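Local structure of fimbrial subunit type 1 (Actinomyces oris, 3UXF) at residues A[76-81]-A[141-146]; A[82-87]-A[105-110]; A[268-273]-A[339-344]; A[404-409]-A[420-425]. The protein serves as the major subunit of the type 1 fimbriae, the adhesive protein fibres that this Gram-positive bacterium carries on its surface. All blocks are in the same frame, centred on the assembly; numbering follows the deposited sequence.

Contact 1. Residues A[76-81]-A[141-146]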
loop_
_atom_site.group_PDB
_atom_site.type_symbol
_atom_site.label_atom_id
_atom_site.label_comp_id
_atom_site.label_asym_id
_atom_site.label_seq_id
_atom_site.Cartn_x
_atom_site.Cartn_y
_atom_site.Cartn_z
ATOM N N ASP A 76 -3.479 11.120 19.366
ATOM C CA ASP A 76 -3.838 12.396 18.790
ATOM C C ASP A 76 -5.110 12.396 17.955
ATOM O O ASP A 76 -5.257 13.211 17.051
ATOM C CB ASP A 76 -2.664 13.009 17.984
ATOM C CG ASP A 76 -2.709 14.510 17.977
ATOM O OD1 ASP A 76 -3.185 15.093 18.987
ATOM O OD2 ASP A 76 -2.321 15.122 16.956
ATOM N N VAL A 77 -6.062 11.540 18.319
ATOM C CA VAL A 77 -7.347 11.511 17.658
ATOM C C VAL A 77 -8.375 12.083 18.633
ATOM O O VAL A 77 -8.411 11.657 19.767
ATOM C CB VAL A 77 -7.742 10.078 17.316
ATOM C CG1 VAL A 77 -9.124 10.043 16.742
ATOM C CG2 VAL A 77 -6.732 9.495 16.300
ATOM N N GLU A 78 -9.172 13.032 18.181
ATOM C CA GLU A 78 -10.187 13.624 19.073
ATOM C C GLU A 78 -11.534 12.946 18.867
ATOM O O GLU A 78 -11.987 12.801 17.727
ATOM C CB GLU A 78 -10.333 15.104 18.765
ATOM C CG GLU A 78 -11.316 15.785 19.673
ATOM C CD GLU A 78 -11.606 17.198 19.203
ATOM O OE1 GLU A 78 -12.471 17.393 18.325
ATOM O OE2 GLU A 78 -10.929 18.122 19.709
ATOM N N PHE A 79 -12.190 12.552 19.963
ATOM C CA PHE A 79 -13.573 12.088 19.936
ATOM C C PHE A 79 -14.450 13.079 20.642
ATOM O O PHE A 79 -14.047 13.638 21.653
ATOM C CB PHE A 79 -13.714 10.716 20.602
ATOM C CG PHE A 79 -13.233 9.599 19.721
ATOM C CD1 PHE A 79 -14.095 9.017 18.833
ATOM C CD2 PHE A 79 -11.918 9.172 19.770
ATOM C CE1 PHE A 79 -13.664 7.988 17.968
ATOM C CE2 PHE A 79 -11.479 8.166 18.903
ATOM C CZ PHE A 79 -12.376 7.550 18.039
ATOM N N THR A 80 -15.615 13.310 20.072
ATOM C CA THR A 80 -16.638 14.122 20.708
ATOM C C THR A 80 -17.820 13.217 21.047
ATOM O O THR A 80 -18.239 12.404 20.234
ATOM C CB THR A 80 -17.095 15.221 19.778
ATOM O OG1 THR A 80 -16.005 16.116 19.569
ATOM C CG2 THR A 80 -18.268 15.983 20.398
ATOM N N ILE A 81 -18.369 13.363 22.247
ATOM C CA ILE A 81 -19.621 12.693 22.554
ATOM C C ILE A 81 -20.723 13.732 22.706
ATOM O O ILE A 81 -20.499 14.795 23.305
ATOM C CB ILE A 81 -19.500 11.778 23.799
ATOM C CG1 ILE A 81 -19.177 12.575 25.070
ATOM C CG2 ILE A 81 -18.407 10.750 23.561
ATOM C CD1 ILE A 81 -19.212 11.714 26.352
ATOM N N SER A 141 -18.521 10.669 17.888
ATOM C CA SER A 141 -17.972 10.980 16.572
ATOM C C SER A 141 -16.492 11.338 16.663
ATOM O O SER A 141 -16.049 12.060 17.565
ATOM C CB SER A 141 -18.771 12.130 15.956
ATOM O OG SER A 141 -18.266 12.446 14.661
ATOM N N GLU A 142 -15.705 10.847 15.708
ATOM C CA GLU A 142 -14.316 11.255 15.646
ATOM C C GLU A 142 -14.207 12.606 14.958
ATOM O O GLU A 142 -14.501 12.726 13.769
ATOM C CB GLU A 142 -13.503 10.208 14.876
ATOM C CG GLU A 142 -12.019 10.471 14.860
ATOM C CD GLU A 142 -11.241 9.292 14.268
ATOM O OE1 GLU A 142 -11.595 8.131 14.544
ATOM O OE2 GLU A 142 -10.250 9.532 13.556
ATOM N N THR A 143 -13.824 13.630 15.711
ATOM C CA THR A 143 -13.941 15.003 15.216
ATOM C C THR A 143 -12.623 15.678 14.841
ATOM O O THR A 143 -12.632 16.790 14.278
ATOM C CB THR A 143 -14.676 15.888 16.246
ATOM O OG1 THR A 143 -14.126 15.651 17.551
ATOM C CG2 THR A 143 -16.170 15.552 16.257
ATOM N N ARG A 144 -11.502 15.062 15.211
ATOM C CA ARG A 144 -10.210 15.464 14.631
ATOM C C ARG A 144 -9.337 14.251 14.408
ATOM O O ARG A 144 -9.079 13.472 15.338
ATOM C CB ARG A 144 -9.447 16.486 15.491
ATOM C CG ARG A 144 -8.294 17.098 14.688
ATOM C CD ARG A 144 -7.375 17.998 15.488
ATOM N NE ARG A 144 -7.023 17.435 16.787
ATOM C CZ ARG A 144 -6.138 16.456 16.995
ATOM N NH1 ARG A 144 -5.483 15.876 15.989
ATOM N NH2 ARG A 144 -5.922 16.046 18.238
ATOM N N THR A 145 -8.840 14.123 13.173
ATOM C CA THR A 145 -8.163 12.926 12.733
ATOM C C THR A 145 -6.899 13.356 12.017
ATOM O O THR A 145 -7.009 14.084 11.053
ATOM C CB THR A 145 -9.035 12.169 11.716
ATOM O OG1 THR A 145 -10.334 11.886 12.288
ATOM C CG2 THR A 145 -8.372 10.862 11.289
ATOM N N PRO A 146 -5.734 12.921 12.496
ATOM C CA PRO A 146 -4.484 13.216 11.778
ATOM C C PRO A 146 -4.609 12.760 10.323
ATOM O O PRO A 146 -5.314 11.783 10.065
ATOM C CB PRO A 146 -3.458 12.347 12.494
ATOM C CG PRO A 146 -3.998 12.190 13.894
ATOM C CD PRO A 146 -5.494 12.104 13.703
#
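Glu78 faces both Thr143 and Arg144, and this makes the antiparallel pairing of strands 78-84 and 136-144 a worked example of the classic beta bulge. Glu78 N binds Arg144 O at 2.9 Å, whereas Glu78 O takes both bulge N-H groups, Thr143 N at 2.9 Å and, weakly, Arg144 N. Beyond the bulge, Thr80 and Ser141 exchange two nearly straight backbone bonds. The tight part of the contact surrounds the buried side chains of Val77 and Phe79. There the extended Glu142, its CG trans to the backbone N (chi1 -175°), passes CG over one face of the Phe79 ring and brings CD within 3.3 Å of Val77 CG1. Its carboxylate is held by Lys49, by the backbone N of Ala152 and by Thr145. The face of Glu78, Thr80 and Arg144 is more open to solvent and held by polar bonds rather than by buried packing. Thr143 OG1 gives a short bond of 2.5 Å to the anti lone pair of Glu78 OE1 and receives one of 2.8 Å from Thr80 OG1. Arg144, bent at chi3, brings NH2 to 3.0 Å from Asp76 OD1, arriving from above the carboxylate plane, and also leans weakly on Asp76 O. This hydroxyl relay and salt bridge tie the polar side chains together; the Thr143 hydroxyl and Lys117, a long, weak ion partner, would be expected to favour ionised Glu78.

Contact 2. Residues A[82-87]-A[105-110]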
loop_
_atom_site.group_PDB
_atom_site.type_symbol
_atom_site.label_atom_id
_atom_site.label_comp_id
_atom_site.label_asym_id
_atom_site.label_seq_id
_atom_site.Cartn_x
_atom_site.Cartn_y
_atom_site.Cartn_z
ATOM N N THR A 82 -21.905 13.437 22.172
ATOM C CA THR A 82 -23.028 14.360 22.322
ATOM C C THR A 82 -24.194 13.622 22.974
ATOM O O THR A 82 -24.623 12.586 22.462
ATOM C CB THR A 82 -23.478 14.894 20.967
ATOM O OG1 THR A 82 -22.367 15.551 20.343
ATOM C CG2 THR A 82 -24.639 15.874 21.141
ATOM N N LYS A 83 -24.703 14.113 24.115
ATOM C CA LYS A 83 -25.830 13.439 24.758
ATOM C C LYS A 83 -27.110 13.549 23.936
ATOM O O LYS A 83 -27.393 14.609 23.373
ATOM C CB LYS A 83 -26.088 13.999 26.173
ATOM C CG LYS A 83 -27.039 13.131 27.005
ATOM C CD LYS A 83 -27.097 13.639 28.469
ATOM C CE LYS A 83 -28.505 13.625 29.059
ATOM N NZ LYS A 83 -29.210 12.338 29.098
ATOM N N LEU A 84 -27.841 12.449 23.827
ATOM C CA LEU A 84 -29.073 12.445 23.039
ATOM C C LEU A 84 -30.230 12.737 23.958
ATOM O O LEU A 84 -30.167 12.489 25.179
ATOM C CB LEU A 84 -29.279 11.111 22.338
ATOM C CG LEU A 84 -28.124 10.693 21.410
ATOM C CD1 LEU A 84 -28.508 9.447 20.633
ATOM C CD2 LEU A 84 -27.710 11.834 20.455
ATOM N N ASN A 85 -31.301 13.270 23.374
ATOM C CA ASN A 85 -32.474 13.628 24.165
ATOM C C ASN A 85 -33.391 12.424 24.331
ATOM O O ASN A 85 -34.513 12.374 23.801
ATOM C CB ASN A 85 -33.208 14.768 23.473
ATOM C CG ASN A 85 -32.480 16.096 23.619
ATOM O OD1 ASN A 85 -32.455 16.915 22.693
ATOM N ND2 ASN A 85 -31.884 16.314 24.789
ATOM N N VAL A 86 -32.880 11.432 25.053
ATOM C CA VAL A 86 -33.663 10.288 25.495
ATOM C C VAL A 86 -33.355 10.079 26.965
ATOM O O VAL A 86 -32.224 10.280 27.424
ATOM C CB VAL A 86 -33.347 8.975 24.720
ATOM C CG1 VAL A 86 -33.823 9.071 23.253
ATOM C CG2 VAL A 86 -31.869 8.643 24.806
ATOM N N ASP A 87 -34.378 9.718 27.728
ATOM C CA ASP A 87 -34.177 9.514 29.155
ATOM C C ASP A 87 -34.051 8.021 29.420
ATOM O O ASP A 87 -35.053 7.295 29.387
ATOM C CB ASP A 87 -35.398 10.090 29.910
ATOM C CG ASP A 87 -35.265 10.013 31.416
ATOM O OD1 ASP A 87 -34.384 9.289 31.924
ATOM O OD2 ASP A 87 -36.066 10.711 32.118
ATOM N N VAL A 105 -27.564 8.134 11.638
ATOM C CA VAL A 105 -27.940 9.466 11.176
ATOM C C VAL A 105 -29.249 9.962 11.807
ATOM O O VAL A 105 -29.351 11.118 12.191
ATOM C CB VAL A 105 -28.016 9.555 9.638
ATOM C CG1 VAL A 105 -28.608 10.899 9.219
ATOM C CG2 VAL A 105 -26.631 9.391 9.053
ATOM N N LYS A 106 -30.245 9.092 11.906
ATOM C CA LYS A 106 -31.493 9.445 12.572
ATOM C C LYS A 106 -31.254 9.767 14.050
ATOM O O LYS A 106 -31.919 10.638 14.607
ATOM C CB LYS A 106 -32.540 8.342 12.433
ATOM C CG LYS A 106 -33.170 8.299 11.041
ATOM C CD LYS A 106 -34.202 7.188 10.927
ATOM C CE LYS A 106 -34.450 6.796 9.460
ATOM N NZ LYS A 106 -35.485 5.715 9.368
ATOM N N ALA A 107 -30.289 9.083 14.673
ATOM C CA ALA A 107 -29.947 9.404 16.065
ATOM C C ALA A 107 -29.506 10.849 16.209
ATOM O O ALA A 107 -29.713 11.464 17.257
ATOM C CB ALA A 107 -28.863 8.468 16.612
ATOM N N GLY A 108 -28.885 11.390 15.163
ATOM C CA GLY A 108 -28.426 12.769 15.178
ATOM C C GLY A 108 -29.516 13.801 15.397
ATOM O O GLY A 108 -29.246 14.874 15.942
ATOM N N ALA A 109 -30.739 13.470 14.992
ATOM C CA ALA A 109 -31.896 14.331 15.197
ATOM C C ALA A 109 -32.215 14.495 16.683
ATOM O O ALA A 109 -32.947 15.401 17.074
ATOM C CB ALA A 109 -33.115 13.771 14.448
ATOM N N LEU A 110 -31.666 13.606 17.511
ATOM C CA LEU A 110 -31.895 13.655 18.969
ATOM C C LEU A 110 -30.788 14.365 19.749
ATOM O O LEU A 110 -30.814 14.402 20.985
ATOM C CB LEU A 110 -32.072 12.237 19.514
ATOM C CG LEU A 110 -33.315 11.475 19.089
ATOM C CD1 LEU A 110 -33.083 10.002 19.341
ATOM C CD2 LEU A 110 -34.547 11.973 19.813
HETATM O O HOH W 1 -33.997 16.109 19.848
#
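Leu110 O receives the shortest polar bond of this contact, from Asn85 N at 2.7 Å, with the donor tilted 17° from the carbonyl plane. The same oxygen is approached by the CA-H of Leu84, whose CA lies 3.3 Å from Leu110 O, so one carbonyl collects two neighbouring groups of the strand end. Asn85 is the centre of an inverse gamma turn, closed by a weak bond from Val86 N to Leu84 O, just past the end of strand 78-84. On the exposed side, beside Asn85, a water lies 3.0 Å from Ala109 O and reaches Asn85 OD1 weakly. Inward, the chemistry becomes apolar. Leu84 CB meets Leu110 CB at 4.1 Å, and both methyls of Leu84 rest on Ala107: CD1 lies 4.2 Å from Ala107 CB, while CD2 comes to 3.8 Å from Ala107 O. That carbonyl is already bonded to Leu110 N, so the methyl group rests against an oxygen that has its own partner. Val86 crosses Leu110 at about a right angle, CG1 to CD1 4.1 Å; the rotation that sets Val86 CG1 opposite its own carbonyl carbon (chi1 -68°) turns this methyl to Leu110. The contact thus joins the end of strand 78-84 to the chain leaving helix 104-107. Helix 91-99 adds Thr96 against both Val86 and Leu110, Leu139 of strand 136-144 backs Leu84, and Ser112 of strand 111-112 pairs with Lys83.

Contact 3. Residues A[268-273]-A[339-344]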
loop_
_atom_site.group_PDB
_atom_site.type_symbol
_atom_site.label_atom_id
_atom_site.label_comp_id
_atom_site.label_asym_id
_atom_site.label_seq_id
_atom_site.Cartn_x
_atom_site.Cartn_y
_atom_site.Cartn_z
ATOM N N HIS A 268 11.135 14.155 -5.169
ATOM C CA HIS A 268 10.296 13.192 -5.890
ATOM C C HIS A 268 9.490 13.993 -6.876
ATOM O O HIS A 268 9.445 15.226 -6.802
ATOM C CB HIS A 268 9.288 12.578 -4.920
ATOM C CG HIS A 268 9.927 11.946 -3.733
ATOM N ND1 HIS A 268 10.168 12.631 -2.562
ATOM C CD2 HIS A 268 10.351 10.677 -3.529
ATOM C CE1 HIS A 268 10.716 11.807 -1.685
ATOM N NE2 HIS A 268 10.837 10.621 -2.248
ATOM N N ASN A 269 8.811 13.302 -7.779
ATOM C CA ASN A 269 7.728 13.932 -8.513
ATOM C C ASN A 269 6.413 13.366 -8.034
ATOM O O ASN A 269 6.387 12.580 -7.077
ATOM C CB ASN A 269 7.882 13.722 -10.010
ATOM C CG ASN A 269 9.164 14.323 -10.522
ATOM O OD1 ASN A 269 9.536 15.411 -10.105
ATOM N ND2 ASN A 269 9.861 13.607 -11.410
ATOM N N TRP A 270 5.332 13.857 -8.634
ATOM C CA TRP A 270 4.013 13.637 -8.047
ATOM C C TRP A 270 2.966 13.404 -9.121
ATOM O O TRP A 270 2.985 14.030 -10.185
ATOM C CB TRP A 270 3.595 14.851 -7.209
ATOM C CG TRP A 270 4.494 15.100 -6.091
ATOM C CD1 TRP A 270 5.571 15.969 -6.070
ATOM C CD2 TRP A 270 4.437 14.502 -4.796
ATOM N NE1 TRP A 270 6.165 15.931 -4.844
ATOM C CE2 TRP A 270 5.499 15.044 -4.035
ATOM C CE3 TRP A 270 3.590 13.562 -4.190
ATOM C CZ2 TRP A 270 5.744 14.685 -2.707
ATOM C CZ3 TRP A 270 3.839 13.217 -2.849
ATOM C CH2 TRP A 270 4.910 13.774 -2.133
ATOM N N ALA A 271 2.054 12.445 -8.872
ATOM C CA ALA A 271 0.964 12.186 -9.803
ATOM C C ALA A 271 -0.295 12.062 -8.973
ATOM O O ALA A 271 -0.331 11.279 -8.029
ATOM C CB ALA A 271 1.197 10.880 -10.537
ATOM N N THR A 272 -1.326 12.820 -9.320
ATOM C CA THR A 272 -2.600 12.734 -8.617
ATOM C C THR A 272 -3.673 12.303 -9.608
ATOM O O THR A 272 -3.807 12.889 -10.702
ATOM C CB THR A 272 -3.011 14.112 -8.075
ATOM O OG1 THR A 272 -2.018 14.554 -7.142
ATOM C CG2 THR A 272 -4.352 14.021 -7.336
ATOM N N ILE A 273 -4.445 11.282 -9.235
ATOM C CA ILE A 273 -5.674 10.972 -9.951
ATOM C C ILE A 273 -6.785 11.637 -9.160
ATOM O O ILE A 273 -7.003 11.318 -7.993
ATOM C CB ILE A 273 -5.908 9.442 -10.071
ATOM C CG1 ILE A 273 -4.863 8.786 -10.969
ATOM C CG2 ILE A 273 -7.344 9.135 -10.549
ATOM C CD1 ILE A 273 -4.943 9.141 -12.413
ATOM N N THR A 339 7.568 16.504 0.834
ATOM C CA THR A 339 8.286 15.229 0.702
ATOM C C THR A 339 7.460 14.070 1.239
ATOM O O THR A 339 7.644 12.940 0.824
ATOM C CB THR A 339 9.614 15.223 1.466
ATOM O OG1 THR A 339 9.370 15.644 2.821
ATOM C CG2 THR A 339 10.620 16.155 0.798
ATOM N N ASP A 340 6.587 14.328 2.201
ATOM C CA ASP A 340 5.786 13.246 2.757
ATOM C C ASP A 340 4.519 12.992 1.912
ATOM O O ASP A 340 3.933 13.926 1.388
ATOM C CB ASP A 340 5.390 13.556 4.198
ATOM C CG ASP A 340 5.071 12.300 4.992
ATOM O OD1 ASP A 340 4.871 11.230 4.365
ATOM O OD2 ASP A 340 5.030 12.376 6.244
ATOM N N ILE A 341 4.108 11.735 1.767
ATOM C CA ILE A 341 2.861 11.447 1.033
ATOM C C ILE A 341 1.678 12.107 1.744
ATOM O O ILE A 341 1.572 12.018 2.970
ATOM C CB ILE A 341 2.598 9.918 0.895
ATOM C CG1 ILE A 341 1.439 9.628 -0.077
ATOM C CG2 ILE A 341 2.323 9.291 2.222
ATOM C CD1 ILE A 341 1.890 9.672 -1.572
ATOM N N PRO A 342 0.781 12.748 0.972
ATOM C CA PRO A 342 -0.410 13.331 1.610
ATOM C C PRO A 342 -1.457 12.291 1.877
ATOM O O PRO A 342 -1.489 11.225 1.275
ATOM C CB PRO A 342 -0.926 14.326 0.577
ATOM C CG PRO A 342 -0.300 13.968 -0.714
ATOM C CD PRO A 342 0.920 13.153 -0.440
ATOM N N GLY A 343 -2.344 12.604 2.816
ATOM C CA GLY A 343 -3.522 11.777 3.040
ATOM C C GLY A 343 -3.192 10.466 3.729
ATOM O O GLY A 343 -2.201 10.347 4.487
ATOM N N ILE A 344 -4.065 9.485 3.533
ATOM C CA ILE A 344 -3.970 8.203 4.210
ATOM C C ILE A 344 -3.015 7.342 3.373
ATOM O O ILE A 344 -3.332 7.059 2.209
ATOM C CB ILE A 344 -5.355 7.524 4.266
ATOM C CG1 ILE A 344 -6.332 8.365 5.122
ATOM C CG2 ILE A 344 -5.230 6.126 4.823
ATOM C CD1 ILE A 344 -7.812 8.061 4.884
#
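Trp270 meets the loop 339-344 with the outer corner of its six-membered ring. CH2 is 3.7 Å from Asp340 O, and Thr339 O lies at the ring edge, near its plane, 4.1 Å from the same atom. The adjoining CZ3 touches carbon instead: Pro342 CD at 3.8 Å, reached obliquely, and Ile341 CD1 at the ring edge. Although the CB of Ile341 points away from the strand, chi2 near 81° turns CD1 back to the indole. His268 adds a lighter touch, CE1 to Thr339 O at 4.1 Å. One shell out, Arg228 of strand 224-229 hydrogen-bonds Thr339 O through NH1 and packs against both His268 and Trp270, thereby tying the loop carbonyl to the strand beside it. Trp330 meets Trp270 with the ring planes about 55° apart and also touches Pro342, while Pro335 packs on the indole. Backbone bonding of Trp270 to Ala263 of strand 258-264 holds the strand segment from which the ring projects. The arrangement exemplifies aromatic and proline packing: a loop without regular structure, leading into the long strand 344-362, is laid across a sheet of this beta-sandwich pilin.

Contact 4. Residues A[404-409]-A[420-425]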
loop_
_atom_site.group_PDB
_atom_site.type_symbol
_atom_site.label_atom_id
_atom_site.label_comp_id
_atom_site.label_asym_id
_atom_site.label_seq_id
_atom_site.Cartn_x
_atom_site.Cartn_y
_atom_site.Cartn_z
ATOM N N LEU A 404 17.693 -11.635 -22.243
ATOM C CA LEU A 404 17.161 -10.445 -21.603
ATOM C C LEU A 404 17.776 -9.158 -22.117
ATOM O O LEU A 404 18.982 -9.079 -22.427
ATOM C CB LEU A 404 17.425 -10.517 -20.097
ATOM C CG LEU A 404 16.791 -11.662 -19.337
ATOM C CD1 LEU A 404 17.321 -11.583 -17.923
ATOM C CD2 LEU A 404 15.254 -11.542 -19.352
ATOM N N THR A 405 16.947 -8.110 -22.151
ATOM C CA THR A 405 17.459 -6.777 -22.383
ATOM C C THR A 405 17.617 -6.133 -21.017
ATOM O O THR A 405 16.651 -6.055 -20.247
ATOM C CB THR A 405 16.449 -5.951 -23.222
ATOM O OG1 THR A 405 16.330 -6.544 -24.530
ATOM C CG2 THR A 405 16.908 -4.492 -23.376
ATOM N N ILE A 406 18.845 -5.738 -20.696
ATOM C CA ILE A 406 19.211 -5.252 -19.363
ATOM C C ILE A 406 19.856 -3.890 -19.602
ATOM O O ILE A 406 20.901 -3.785 -20.255
ATOM C CB ILE A 406 20.253 -6.199 -18.750
ATOM C CG1 ILE A 406 19.684 -7.621 -18.649
ATOM C CG2 ILE A 406 20.684 -5.663 -17.409
ATOM C CD1 ILE A 406 20.772 -8.703 -18.366
ATOM N N GLY A 407 19.232 -2.844 -19.087
ATOM C CA GLY A 407 19.745 -1.496 -19.308
ATOM C C GLY A 407 19.810 -1.155 -20.788
ATOM O O GLY A 407 20.700 -0.410 -21.216
ATOM N N GLY A 408 18.887 -1.704 -21.565
ATOM C CA GLY A 408 18.871 -1.515 -23.012
ATOM C C GLY A 408 19.896 -2.312 -23.804
ATOM O O GLY A 408 20.009 -2.103 -25.010
ATOM N N GLU A 409 20.627 -3.218 -23.151
ATOM C CA GLU A 409 21.655 -3.992 -23.817
ATOM C C GLU A 409 21.400 -5.484 -23.727
ATOM O O GLU A 409 20.780 -5.943 -22.760
ATOM C CB GLU A 409 23.005 -3.696 -23.162
ATOM C CG GLU A 409 23.391 -2.217 -23.221
ATOM C CD GLU A 409 23.593 -1.708 -24.652
ATOM O OE1 GLU A 409 23.865 -2.512 -25.569
ATOM O OE2 GLU A 409 23.472 -0.486 -24.865
ATOM N N VAL A 420 33.394 -7.294 -16.861
ATOM C CA VAL A 420 32.327 -6.473 -17.433
ATOM C C VAL A 420 31.240 -6.356 -16.388
ATOM O O VAL A 420 31.005 -7.304 -15.630
ATOM C CB VAL A 420 31.750 -7.026 -18.766
ATOM C CG1 VAL A 420 31.111 -8.403 -18.586
ATOM C CG2 VAL A 420 30.745 -6.045 -19.389
ATOM N N GLU A 421 30.608 -5.194 -16.323
ATOM C CA GLU A 421 29.457 -5.031 -15.418
ATOM C C GLU A 421 28.172 -5.276 -16.174
ATOM O O GLU A 421 28.012 -4.845 -17.326
ATOM C CB GLU A 421 29.423 -3.631 -14.806
ATOM C CG GLU A 421 30.650 -3.360 -13.979
ATOM C CD GLU A 421 30.565 -2.110 -13.136
ATOM O OE1 GLU A 421 29.653 -1.284 -13.342
ATOM O OE2 GLU A 421 31.427 -1.981 -12.242
ATOM N N ILE A 422 27.256 -5.988 -15.521
ATOM C CA ILE A 422 25.926 -6.203 -16.070
ATOM C C ILE A 422 24.982 -5.427 -15.148
ATOM O O ILE A 422 24.704 -5.835 -14.003
ATOM C CB ILE A 422 25.587 -7.691 -16.114
ATOM C CG1 ILE A 422 26.623 -8.419 -17.002
ATOM C CG2 ILE A 422 24.177 -7.875 -16.647
ATOM C CD1 ILE A 422 26.448 -9.905 -17.036
ATOM N N ASN A 423 24.529 -4.267 -15.633
ATOM C CA ASN A 423 23.759 -3.335 -14.819
ATOM C C ASN A 423 22.399 -3.102 -15.421
ATOM O O ASN A 423 22.344 -2.536 -16.515
ATOM C CB ASN A 423 24.442 -1.962 -14.824
ATOM C CG ASN A 423 25.840 -1.981 -14.223
ATOM O OD1 ASN A 423 26.114 -2.752 -13.284
ATOM N ND2 ASN A 423 26.707 -1.140 -14.726
ATOM N N TYR A 424 21.291 -3.462 -14.772
ATOM C CA TYR A 424 21.228 -4.112 -13.472
ATOM C C TYR A 424 20.132 -5.171 -13.553
ATOM O O TYR A 424 19.255 -5.088 -14.405
ATOM C CB TYR A 424 20.855 -3.097 -12.392
ATOM C CG TYR A 424 21.732 -1.869 -12.378
ATOM C CD1 TYR A 424 22.873 -1.822 -11.594
ATOM C CD2 TYR A 424 21.422 -0.759 -13.148
ATOM C CE1 TYR A 424 23.679 -0.710 -11.577
ATOM C CE2 TYR A 424 22.228 0.361 -13.139
ATOM C CZ TYR A 424 23.357 0.378 -12.350
ATOM O OH TYR A 424 24.170 1.483 -12.326
ATOM N N LEU A 425 20.180 -6.156 -12.660
ATOM C CA LEU A 425 19.199 -7.234 -12.654
ATOM C C LEU A 425 18.369 -7.252 -11.374
ATOM O O LEU A 425 18.899 -7.081 -10.284
ATOM C CB LEU A 425 19.895 -8.585 -12.827
ATOM C CG LEU A 425 20.321 -8.954 -14.248
ATOM C CD1 LEU A 425 21.435 -9.984 -14.220
ATOM C CD2 LEU A 425 19.136 -9.462 -15.042
HETATM O O HOH W 2 23.285 -2.712 -19.251
#
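Ile406, which packs on strand 419-426, opens a type I' turn ending at Glu409 and is bonded to it both ways, Ile406 N to Glu409 O at 2.8 Å and Glu409 N to Ile406 O at 3.0 Å, with Gly407 and Gly408 supplying the positive phi values. Strand 419-426 has an irregularity of its own, a cis peptide bond before Tyr424. Ile406 does most of the touching. Its CG1, opposite the carbonyl carbon (chi1 -59°), brings CD1 against both Ile422 CG2 at 3.9 Å and Leu425 CD2 at 3.8 Å. The CG2 branch presses on backbone, 3.4 Å from Tyr424 O. Leu404 CD1 joins this apolar group at 4.0 Å from Leu425 CD2. One indirect polar link is a water giving protons to Ile406 O, at 2.8 Å, and to Asn423 O, at 2.9 Å; Ser197 supplies another, bonding to both Gly407 and Tyr424. The CB atoms of Asn423 and Tyr424 point away from the turn, the tyrosine ring lying with one face over Asn423 CB. Asn423 ND2 bonds Glu421 OE1 almost straight (171°), in the amide plane, and Lys355 takes both that oxygen and Asn423 OD1, so the amide is fixed from two ends. With Phe412 and Leu447 packing on Ile422, and Tyr445 on Leu404 and Leu425, the arrangement is that of a glycine turn folded onto the core of a prealbumin-like domain.

In the fold
Contacts 1 and 2 share strand 78-84 in the N-terminal pilin domain, their centres about 19 Å apart, and contact 2 is nested in the loop that contact 1 closes. Contact 1 is a surface contact, a true strand pair rich in charged and hydroxyl bonds; contact 2 joins the same strand's end to a helix end, mostly through leucine and one backbone bond. Contacts 3 and 4, partly buried like contact 2, lay irregular chain against strands of one large mixed sheet that includes strand 344-362. Neither has a direct hydrogen bond between its segments: contact 3 relies on an indole, contact 4 on aliphatic branches and a bridging water. Contacts 2 and 4 lie on opposite sides of the chain's centre, about 67 Å apart between centres.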